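PDB 5JKQ: PfVFT1 from Plasmodium falciparum, which is a bi-lobed Venus flytrap protein that probably binds a small solute in the manner of bacterial solute-binding proteins. Local coordinates for residues 66-69 and 70-74. The protein carries 3 engineered substitutions. Residues are numbered along the deposited sequence; the frame is centred on the assembly and turned at random.
Sequences DDVL and SEIIK
An N-capped start of the short helix 68-75 joins Asp67 to Ser70. The carboxylate oxygen OD1 of Asp67 accepts the backbone N-H of Ser70, with 3.1 Å between OD1 and N and an N-H...O angle of 152°. The donor comes from above the carboxylate plane, 46° out of it. With CG set between its own backbone N and carbonyl carbon (chi1 65°), the Asp67 side chain folds back over the first turn instead of trailing away from it. Ser70 OG lies 3.0 Å from Asp67 OD1 and hydrogen-bonds to the backbone O of Ile65, just ahead of the helix. Asp67 OD2 forms a salt bridge with Arg15 of helix 14-29, so the buried carboxylate caps one helix while gripping another, and the guanidinium charge probably helps to keep it ionised. Beyond the cap, regular i to i+4 bonding sets in: Ile72 N reaches Val68 O at 3.1 Å in the carbonyl plane, and Ile73 N reaches Leu69 O at 2.8 Å, slightly tilted from the Leu69 carbonyl plane. Helix 68-75 directly precedes strand 77-83, the middle strand of a three-stranded parallel sheet, and its apolar side packs against two helices, Leu69 on Ile19 of helix 14-29, Ile72 on Trp111 and Ile73 on Ile118 of helix 102-118. On this side Val68 CG1 meets the end of Ile72, CD1, at 3.8 Å, the two side chains crossing at a slant. One residue on, Ile73 CD1 comes to 3.9 Å from the branch carbon CG of Leu69. Ile73 CG1 stands anti to its own carbonyl carbon, which turns the chain back along the helix toward Leu69.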
# COMPACT_ATOMS: atom_id res chain seq x y z
N ASP A 66 7.00 -12.96 -25.54
CA ASP A 66 8.29 -12.36 -25.20
C ASP A 66 8.07 -11.27 -24.16
O ASP A 66 8.12 -10.08 -24.47
CB ASP A 66 8.97 -11.79 -26.45
CG ASP A 66 10.41 -11.36 -26.19
OD1 ASP A 66 10.84 -11.35 -25.01
OD2 ASP A 66 11.12 -11.03 -27.16
N ASP A 67 7.82 -11.68 -22.92
CA ASP A 67 7.55 -10.75 -21.83
C ASP A 67 8.23 -11.18 -20.54
O ASP A 67 8.95 -12.19 -20.51
CB ASP A 67 6.04 -10.60 -21.63
CG ASP A 67 5.37 -11.88 -21.15
OD1 ASP A 67 6.01 -12.96 -21.23
OD2 ASP A 67 4.21 -11.81 -20.72
N VAL A 68 8.01 -10.42 -19.47
CA VAL A 68 8.64 -10.70 -18.18
C VAL A 68 8.14 -12.02 -17.59
O VAL A 68 8.92 -12.76 -16.99
CB VAL A 68 8.37 -9.55 -17.18
CG1 VAL A 68 8.74 -9.93 -15.75
CG2 VAL A 68 9.13 -8.30 -17.61
N LEU A 69 6.86 -12.31 -17.75
CA LEU A 69 6.29 -13.51 -17.14
C LEU A 69 6.93 -14.77 -17.71
O LEU A 69 7.16 -15.73 -16.98
CB LEU A 69 4.77 -13.56 -17.33
CG LEU A 69 4.07 -14.65 -16.51
CD1 LEU A 69 4.14 -14.35 -15.02
CD2 LEU A 69 2.63 -14.83 -16.95
N SER A 70 7.23 -14.75 -19.00
CA SER A 70 7.88 -15.89 -19.64
C SER A 70 9.26 -16.15 -19.06
O SER A 70 9.70 -17.30 -18.98
CB SER A 70 7.98 -15.67 -21.15
OG SER A 70 6.72 -15.86 -21.78
N GLU A 71 9.95 -15.09 -18.64
CA GLU A 71 11.24 -15.23 -17.99
C GLU A 71 11.06 -15.88 -16.62
O GLU A 71 11.80 -16.80 -16.25
CB GLU A 71 11.93 -13.87 -17.84
CG GLU A 71 12.18 -13.15 -19.15
CD GLU A 71 12.84 -11.79 -18.96
OE1 GLU A 71 13.23 -11.47 -17.81
OE2 GLU A 71 12.98 -11.05 -19.95
N ILE A 72 10.07 -15.40 -15.88
CA ILE A 72 9.75 -15.94 -14.56
C ILE A 72 9.40 -17.42 -14.67
O ILE A 72 9.82 -18.23 -13.84
CB ILE A 72 8.58 -15.16 -13.92
CG1 ILE A 72 9.02 -13.74 -13.58
CG2 ILE A 72 8.08 -15.84 -12.64
CD1 ILE A 72 7.87 -12.77 -13.41
N ILE A 73 8.63 -17.77 -15.70
CA ILE A 73 8.17 -19.14 -15.90
C ILE A 73 9.34 -20.08 -16.19
O ILE A 73 9.41 -21.18 -15.63
CB ILE A 73 7.14 -19.22 -17.05
CG1 ILE A 73 5.84 -18.55 -16.62
CG2 ILE A 73 6.85 -20.67 -17.45
CD1 ILE A 73 4.87 -18.28 -17.76
N LYS A 74 10.25 -19.66 -17.06
CA LYS A 74 11.37 -20.51 -17.46
C LYS A 74 12.33 -20.78 -16.30
O LYS A 74 12.85 -21.89 -16.17
CB LYS A 74 12.12 -19.88 -18.63
CG LYS A 74 11.40 -20.04 -19.96
CD LYS A 74 11.99 -19.14 -21.04
CE LYS A 74 11.35 -19.41 -22.39
NZ LYS A 74 11.43 -18.23 -23.31